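Local coordinates for DNA mismatch repair protein MUTS (Thermus aquaticus, PDB 1EWQ) that binds mismatched DNA as a two-subunit clamp, probably carrying out the recognition step of mismatch repair, and has a weak ATPase activity, at residues A165-L170 and L191-K196; A181-E186 and L217-G222; V713-E718 and K735-E740. All coordinates share one frame; numbering follows the deposited sequence.

Interaction 1 (A165-L170 and L191-K196)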
# COMPACT_ATOMS: atom_id res chain seq x y z
N ALA C 165 4.38 -25.24 -18.10
CA ALA C 165 5.42 -25.71 -17.20
C ALA C 165 6.43 -24.60 -16.93
O ALA C 165 6.95 -24.48 -15.82
CB ALA C 165 6.11 -26.93 -17.78
N LEU C 166 6.71 -23.79 -17.94
CA LEU C 166 7.65 -22.70 -17.75
C LEU C 166 7.09 -21.80 -16.66
O LEU C 166 7.74 -21.56 -15.65
CB LEU C 166 7.82 -21.88 -19.03
CG LEU C 166 8.49 -20.52 -18.80
CD1 LEU C 166 9.95 -20.72 -18.38
CD2 LEU C 166 8.39 -19.67 -20.06
N TYR C 167 5.88 -21.29 -16.88
CA TYR C 167 5.25 -20.42 -15.91
C TYR C 167 5.23 -21.02 -14.51
O TYR C 167 5.53 -20.32 -13.54
CB TYR C 167 3.83 -20.04 -16.35
CG TYR C 167 3.79 -19.09 -17.53
CD1 TYR C 167 4.97 -18.54 -18.05
CD2 TYR C 167 2.58 -18.74 -18.14
CE1 TYR C 167 4.94 -17.66 -19.15
CE2 TYR C 167 2.55 -17.87 -19.23
CZ TYR C 167 3.73 -17.34 -19.73
OH TYR C 167 3.69 -16.50 -20.82
N ASP C 168 4.90 -22.30 -14.38
CA ASP C 168 4.88 -22.92 -13.06
C ASP C 168 6.26 -22.95 -12.43
O ASP C 168 6.40 -22.71 -11.23
CB ASP C 168 4.34 -24.35 -13.11
CG ASP C 168 2.83 -24.40 -13.20
OD1 ASP C 168 2.17 -23.46 -12.72
OD2 ASP C 168 2.31 -25.39 -13.74
N GLU C 169 7.28 -23.25 -13.22
CA GLU C 169 8.64 -23.30 -12.69
C GLU C 169 9.04 -21.92 -12.22
O GLU C 169 9.71 -21.78 -11.20
CB GLU C 169 9.65 -23.76 -13.76
CG GLU C 169 10.04 -25.21 -13.67
CD GLU C 169 10.46 -25.64 -12.27
OE1 GLU C 169 11.52 -25.21 -11.78
OE2 GLU C 169 9.72 -26.43 -11.67
N LEU C 170 8.63 -20.91 -12.97
CA LEU C 170 8.95 -19.53 -12.64
C LEU C 170 8.25 -19.14 -11.33
O LEU C 170 8.88 -18.59 -10.42
CB LEU C 170 8.52 -18.60 -13.79
CG LEU C 170 8.93 -17.12 -13.82
CD1 LEU C 170 8.38 -16.41 -12.61
CD2 LEU C 170 10.44 -16.99 -13.86
N LEU C 191 4.05 -11.15 -24.08
CA LEU C 191 4.36 -10.14 -23.08
C LEU C 191 3.17 -9.76 -22.21
O LEU C 191 3.28 -9.70 -20.99
CB LEU C 191 4.93 -8.90 -23.76
CG LEU C 191 5.42 -7.78 -22.85
CD1 LEU C 191 6.40 -8.32 -21.82
CD2 LEU C 191 6.07 -6.70 -23.71
N ASP C 192 2.03 -9.48 -22.84
CA ASP C 192 0.84 -9.12 -22.09
C ASP C 192 0.43 -10.25 -21.16
O ASP C 192 0.12 -10.01 -19.99
CB ASP C 192 -0.31 -8.78 -23.04
CG ASP C 192 -0.17 -7.40 -23.65
OD1 ASP C 192 -0.24 -6.40 -22.89
OD2 ASP C 192 0.02 -7.31 -24.88
N GLU C 193 0.42 -11.47 -21.67
CA GLU C 193 0.06 -12.63 -20.86
C GLU C 193 1.02 -12.71 -19.68
O GLU C 193 0.60 -12.92 -18.55
CB GLU C 193 0.17 -13.93 -21.67
CG GLU C 193 -0.38 -15.14 -20.93
CD GLU C 193 -0.10 -16.46 -21.64
OE1 GLU C 193 -0.88 -17.41 -21.45
OE2 GLU C 193 0.91 -16.54 -22.37
N PHE C 194 2.30 -12.54 -19.96
CA PHE C 194 3.33 -12.59 -18.93
C PHE C 194 3.16 -11.49 -17.89
O PHE C 194 3.18 -11.76 -16.69
CB PHE C 194 4.72 -12.47 -19.54
CG PHE C 194 5.83 -12.70 -18.55
CD1 PHE C 194 6.32 -13.98 -18.33
CD2 PHE C 194 6.32 -11.65 -17.79
CE1 PHE C 194 7.29 -14.21 -17.36
CE2 PHE C 194 7.29 -11.88 -16.81
CZ PHE C 194 7.78 -13.16 -16.60
N ARG C 195 3.00 -10.26 -18.36
CA ARG C 195 2.84 -9.13 -17.46
C ARG C 195 1.65 -9.29 -16.52
O ARG C 195 1.73 -8.92 -15.35
CB ARG C 195 2.67 -7.82 -18.25
CG ARG C 195 3.98 -7.17 -18.69
CD ARG C 195 3.81 -5.65 -18.77
NE ARG C 195 5.07 -4.94 -18.97
CZ ARG C 195 5.61 -4.68 -20.16
NH1 ARG C 195 5.00 -5.07 -21.27
NH2 ARG C 195 6.77 -4.05 -20.24
N LYS C 196 0.55 -9.82 -17.03
CA LYS C 196 -0.63 -10.01 -16.21
C LYS C 196 -0.41 -11.05 -15.12
O LYS C 196 -0.76 -10.84 -13.96
CB LYS C 196 -1.83 -10.40 -17.07
CG LYS C 196 -2.89 -9.31 -17.16
CD LYS C 196 -2.31 -8.01 -17.72
CE LYS C 196 -3.29 -6.84 -17.59
NZ LYS C 196 -4.57 -7.07 -18.34
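The ring of Tyr-167 is held at its phenol end by two residues of the facing helix: the carboxylate of Glu-193 lies at its edge, near the ring plane, on the CE2 side, while Phe-194 approaches the CE1 side at an oblique tilt. At Phe-194 the tyrosine meets the ring edge, Tyr-167 CE1 standing 4.0 Å from Phe-194 CD1. The two helices, 163-173 and 188-197, belong to the RNase H-like fold of MutS domain II. Both cover the same side of its central sheet, for Leu-166, Leu-170 and Phe-194 all rest on Ile-137 of strand 134-139. The backbones stay well apart, with 8.6 Å between Tyr-167 CA and Phe-194 CA, and the long tyrosine side chain bridges the gap. Its ring and the carboxylate of Glu-193 are turned 78° against each other, and Glu-193 CD sits 3.8 Å from Tyr-167 CE2. Glu-193 gets there with CG anti to the backbone N (chi1 -172°) and an extended chain beyond, which carries the acid across to the phenol end of Tyr-167. There OE2 also forms a salt bridge with Lys-163, so one oxygen serves a hydroxyl and an ammonium group, and the lysine probably helps to keep the acid ionised. Tyr-167 OH donates a 3.2 Å hydrogen bond to Glu-193 OE2, reaching it from above the carboxylate plane, 59° out of it.

Interaction 2 (A181-E186 and L217-G222)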
# COMPACT_ATOMS: atom_id res chain seq x y z
N ALA C 181 13.82 -12.89 -23.24
CA ALA C 181 14.54 -12.93 -24.51
C ALA C 181 13.94 -11.90 -25.46
O ALA C 181 12.75 -11.60 -25.38
CB ALA C 181 14.43 -14.32 -25.12
N PRO C 182 14.75 -11.35 -26.37
CA PRO C 182 14.27 -10.35 -27.33
C PRO C 182 12.98 -10.81 -28.03
O PRO C 182 12.03 -10.04 -28.16
CB PRO C 182 15.44 -10.22 -28.30
CG PRO C 182 16.63 -10.51 -27.43
CD PRO C 182 16.16 -11.69 -26.64
N GLU C 183 12.97 -12.06 -28.47
CA GLU C 183 11.81 -12.63 -29.16
C GLU C 183 10.52 -12.56 -28.34
O GLU C 183 9.44 -12.37 -28.90
CB GLU C 183 12.05 -14.10 -29.51
CG GLU C 183 13.50 -14.48 -29.65
CD GLU C 183 14.05 -15.13 -28.40
OE1 GLU C 183 15.19 -14.79 -28.03
OE2 GLU C 183 13.36 -15.98 -27.80
N LEU C 184 10.64 -12.72 -27.03
CA LEU C 184 9.47 -12.70 -26.15
C LEU C 184 9.00 -11.27 -25.96
O LEU C 184 7.80 -11.00 -25.84
CB LEU C 184 9.81 -13.35 -24.81
CG LEU C 184 10.30 -14.80 -24.94
CD1 LEU C 184 10.71 -15.34 -23.57
CD2 LEU C 184 9.20 -15.65 -25.55
N LEU C 185 9.94 -10.34 -25.92
CA LEU C 185 9.60 -8.94 -25.77
C LEU C 185 8.95 -8.48 -27.08
O LEU C 185 8.05 -7.65 -27.07
CB LEU C 185 10.86 -8.11 -25.47
CG LEU C 185 11.56 -8.43 -24.15
CD1 LEU C 185 12.86 -7.62 -24.03
CD2 LEU C 185 10.62 -8.12 -22.98
N GLU C 186 9.40 -9.05 -28.20
CA GLU C 186 8.86 -8.74 -29.54
C GLU C 186 7.43 -9.26 -29.65
O GLU C 186 6.55 -8.61 -30.23
CB GLU C 186 9.69 -9.41 -30.65
CG GLU C 186 11.12 -8.92 -30.86
CD GLU C 186 11.91 -9.86 -31.79
OE1 GLU C 186 11.40 -10.19 -32.88
OE2 GLU C 186 13.04 -10.27 -31.43
N LEU C 217 18.72 -22.60 -23.03
CA LEU C 217 19.36 -22.47 -21.72
C LEU C 217 20.64 -21.65 -21.79
O LEU C 217 20.91 -20.84 -20.91
CB LEU C 217 19.66 -23.86 -21.13
CG LEU C 217 20.09 -23.87 -19.66
CD1 LEU C 217 19.02 -23.19 -18.81
CD2 LEU C 217 20.29 -25.31 -19.19
N ARG C 218 21.44 -21.88 -22.83
CA ARG C 218 22.68 -21.13 -23.01
C ARG C 218 22.38 -19.64 -23.15
O ARG C 218 23.15 -18.79 -22.72
CB ARG C 218 23.42 -21.60 -24.26
CG ARG C 218 24.10 -22.94 -24.13
CD ARG C 218 25.12 -23.10 -25.25
NE ARG C 218 24.51 -23.03 -26.57
CZ ARG C 218 25.05 -22.39 -27.60
NH1 ARG C 218 26.21 -21.75 -27.47
NH2 ARG C 218 24.44 -22.39 -28.78
N ARG C 219 21.24 -19.33 -23.76
CA ARG C 219 20.87 -17.94 -23.95
C ARG C 219 20.42 -17.30 -22.64
O ARG C 219 20.86 -16.20 -22.29
CB ARG C 219 19.78 -17.82 -25.01
CG ARG C 219 20.20 -18.40 -26.36
CD ARG C 219 19.11 -18.25 -27.39
NE ARG C 219 18.85 -16.85 -27.68
CZ ARG C 219 17.64 -16.32 -27.78
NH1 ARG C 219 16.57 -17.08 -27.59
NH2 ARG C 219 17.50 -15.02 -28.03
N ALA C 220 19.54 -17.98 -21.91
CA ALA C 220 19.04 -17.46 -20.64
C ALA C 220 20.22 -17.25 -19.69
O ALA C 220 20.32 -16.21 -19.04
CB ALA C 220 18.04 -18.43 -20.03
N ARG C 221 21.11 -18.24 -19.62
CA ARG C 221 22.28 -18.19 -18.77
C ARG C 221 23.14 -16.99 -19.18
O ARG C 221 23.64 -16.24 -18.33
CB ARG C 221 23.04 -19.50 -18.89
CG ARG C 221 24.18 -19.72 -17.91
CD ARG C 221 24.55 -21.21 -17.84
NE ARG C 221 25.03 -21.68 -19.13
CZ ARG C 221 24.90 -22.92 -19.58
NH1 ARG C 221 24.29 -23.84 -18.85
NH2 ARG C 221 25.38 -23.24 -20.77
N GLY C 222 23.31 -16.81 -20.49
CA GLY C 222 24.10 -15.70 -20.97
C GLY C 222 23.51 -14.39 -20.49
O GLY C 222 24.23 -13.48 -20.06
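Arg-219 meets Glu-183 through a chain that runs straight through chi2 and then bends at chi3 (65°), which brings the guanidinium edge to the acid. In Glu-183 both chi1 (-25°) and chi2 lie well away from staggered values, and together they fold its carboxylate back over the start of its helix. The two charged groups thus arrive from opposite directions and close a salt bridge between the short helix 182-186, which follows strand 177-180 in the RNase H-like domain II, and the long helix 215-232. Glu-183 OE1 lies at the edge of the guanidinium, near its plane, and as modelled faces both terminal nitrogens; the two flat groups are nevertheless twisted 47° apart. The bond from Arg-219 NH1 to Glu-183 OE1, 2.7 Å long, is strongly bent and weak. The modelled approach of Arg-219 NH2 to Glu-183 OE1 is implausibly short, and its exact length is doubtful. Thr-139, at the end of strand 134-139, joins both partners: its OG1 is hydrogen-bonded to Glu-183 OE2 and its carbonyl oxygen accepts from Arg-219 NH1. The acid sits in the first turn of its helix, where a negative charge is likely to be stabilised by the helix dipole. Ala-181 is the N-cap there, and its carbonyl oxygen accepts from both Leu-184 N and Leu-185 N. Pro-182 adds a van der Waals contact to the same guanidinium, its CD resting 3.8 Å from Arg-219 NH2.

Interaction 3 (V713-E718 and K735-E740). With SO4 (sulfate ion), chain F.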
# COMPACT_ATOMS: atom_id res chain seq x y z
N VAL C 713 -20.12 -35.21 4.73
CA VAL C 713 -20.19 -34.48 5.97
C VAL C 713 -21.67 -34.19 6.12
O VAL C 713 -22.42 -34.22 5.14
CB VAL C 713 -19.38 -33.17 5.92
CG1 VAL C 713 -17.88 -33.50 5.91
CG2 VAL C 713 -19.76 -32.37 4.69
N ALA C 714 -22.10 -33.91 7.34
CA ALA C 714 -23.51 -33.65 7.56
C ALA C 714 -23.77 -32.45 8.45
O ALA C 714 -22.89 -32.00 9.20
CB ALA C 714 -24.16 -34.90 8.17
N ALA C 715 -24.98 -31.93 8.34
CA ALA C 715 -25.42 -30.81 9.15
C ALA C 715 -26.48 -31.42 10.05
O ALA C 715 -27.04 -32.47 9.73
CB ALA C 715 -26.02 -29.72 8.28
N ARG C 716 -26.75 -30.78 11.17
CA ARG C 716 -27.75 -31.28 12.11
C ARG C 716 -28.71 -30.17 12.51
O ARG C 716 -28.29 -29.11 12.97
CB ARG C 716 -27.05 -31.81 13.36
CG ARG C 716 -27.28 -33.29 13.61
CD ARG C 716 -28.68 -33.56 14.14
NE ARG C 716 -28.81 -34.94 14.59
CZ ARG C 716 -29.92 -35.47 15.10
NH1 ARG C 716 -31.02 -34.73 15.21
NH2 ARG C 716 -29.94 -36.74 15.49
N GLU C 717 -30.00 -30.42 12.31
CA GLU C 717 -31.03 -29.44 12.66
C GLU C 717 -31.33 -29.66 14.14
O GLU C 717 -31.96 -30.65 14.51
CB GLU C 717 -32.27 -29.69 11.79
CG GLU C 717 -31.92 -29.90 10.31
CD GLU C 717 -33.10 -30.31 9.45
OE1 GLU C 717 -34.02 -29.48 9.27
OE2 GLU C 717 -33.11 -31.46 8.95
N GLU C 718 -30.86 -28.75 14.99
CA GLU C 718 -31.08 -28.89 16.43
C GLU C 718 -31.83 -27.73 17.08
O GLU C 718 -32.73 -27.13 16.47
CB GLU C 718 -29.73 -29.07 17.15
CG GLU C 718 -28.82 -30.11 16.51
CD GLU C 718 -27.47 -30.21 17.22
OE1 GLU C 718 -26.90 -29.16 17.57
OE2 GLU C 718 -26.99 -31.34 17.41
N LYS C 735 -29.23 -37.04 2.89
CA LYS C 735 -30.16 -35.94 2.77
C LYS C 735 -29.42 -34.70 2.29
O LYS C 735 -28.21 -34.58 2.48
CB LYS C 735 -30.79 -35.66 4.14
CG LYS C 735 -31.38 -36.89 4.80
CD LYS C 735 -31.87 -36.60 6.22
CE LYS C 735 -32.59 -37.82 6.79
NZ LYS C 735 -33.28 -37.51 8.08
N SER C 736 -30.15 -33.78 1.65
CA SER C 736 -29.59 -32.53 1.17
C SER C 736 -29.94 -31.49 2.23
O SER C 736 -30.94 -31.66 2.93
CB SER C 736 -30.24 -32.13 -0.14
OG SER C 736 -31.65 -32.10 0.03
N TYR C 737 -29.13 -30.45 2.38
CA TYR C 737 -29.42 -29.41 3.37
C TYR C 737 -29.59 -28.02 2.77
O TYR C 737 -29.72 -27.03 3.49
CB TYR C 737 -28.33 -29.38 4.46
CG TYR C 737 -28.37 -30.58 5.38
CD1 TYR C 737 -27.71 -31.77 5.05
CD2 TYR C 737 -29.15 -30.56 6.54
CE1 TYR C 737 -27.84 -32.91 5.85
CE2 TYR C 737 -29.28 -31.69 7.34
CZ TYR C 737 -28.63 -32.87 6.98
OH TYR C 737 -28.80 -34.00 7.74
N GLY C 738 -29.61 -27.96 1.44
CA GLY C 738 -29.76 -26.68 0.75
C GLY C 738 -30.93 -25.84 1.24
O GLY C 738 -30.76 -24.68 1.62
N VAL C 739 -32.11 -26.44 1.26
CA VAL C 739 -33.31 -25.73 1.70
C VAL C 739 -33.19 -25.33 3.18
O VAL C 739 -33.58 -24.23 3.55
CB VAL C 739 -34.58 -26.60 1.48
CG1 VAL C 739 -35.81 -25.87 1.98
CG2 VAL C 739 -34.74 -26.91 0.00
N GLU C 740 -32.62 -26.21 4.00
CA GLU C 740 -32.43 -25.93 5.42
C GLU C 740 -31.49 -24.74 5.58
O GLU C 740 -31.75 -23.83 6.37
CB GLU C 740 -31.83 -27.15 6.13
CG GLU C 740 -32.86 -28.17 6.62
CD GLU C 740 -33.79 -28.64 5.51
OE1 GLU C 740 -33.32 -29.36 4.60
OE2 GLU C 740 -35.00 -28.29 5.56
S SO4 F . -26.43 -30.03 -0.01
O1 SO4 F . -27.76 -30.18 -0.62
O2 SO4 F . -26.49 -30.36 1.43
O3 SO4 F . -25.49 -30.93 -0.69
O4 SO4 F . -25.99 -28.63 -0.17
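Tyr-737 lies over Ala-715, and its atoms can be followed outward from the backbone. Tyr-737 CB starts 3.7 Å from O2 of a sulfate ion, probably taken up from the crystallisation liquor. With CG anti to the carbonyl carbon (chi1 -71°), the ring swings across the end of strand 708-716. There the methyl of Ala-715 presses on one face in a CH-pi contact, its CB 3.8 Å from the centroid of the Tyr-737 ring and only 16° off the normal, nearest to CG and CD2. Further out CE2 and CZ run alongside the alanine's carbonyl, Tyr-737 CZ being 3.2 Å from Ala-715 O, and the hydroxyl ends close to that same oxygen. A leucine here has neither ring nor hydroxyl, and the Ala-715 methyl would probably lose its flat seat, with a gap opened beside the Ala-715 carbonyl. Next to the ring, Glu-717 OE1 lies 3.2 Å from Glu-740 CG, and the two acids stand close, with 4.0 Å between Glu-717 OE1 and Glu-740 OE2. The salt bridge from Glu-740 OE2 to Arg-756 is likely to soften their repulsion. The backbone amide of Tyr-737 donates a 2.8 Å bond from its N to sulfate O2 at 156°. His-696, together with Thr-668 and Ser-669 of the second subunit, also binds this ion, so the anion sits at the dimer interface of the ATPase domain. Tyr-737 is the N-cap of helix 738-744, which packs through Val-739 against helix 749-762. Strand 708-716, beneath the ring, pairs with 723-730 on one side and 578-582 on the other, the latter leading into the predicted ATP-binding loop, whose Pro-584 lies close to Ala-715.

From the N terminus, helix 163-173 comes first; interaction 1 closes when the chain, after strand 177-180 and helix 182-186, returns with helix 188-197. Interaction 2 opens inside that loop, at 181-186, and closes beyond it at 217-222, so the two cross and their segments alternate. They also touch: Leu-191 packs on the carbonyl oxygens of Leu-184 and Leu-185, where one helix follows the other. Interaction 1 joins helices 163-173 and 188-197 beside the domain II sheet; interaction 2 joins helix 182-186 to helix 215-232. Interaction 3 comes in series, far along the chain in domain V, its centre about 43 Å from that of interaction 1, and closes a loop round the hairpin strand 723-730.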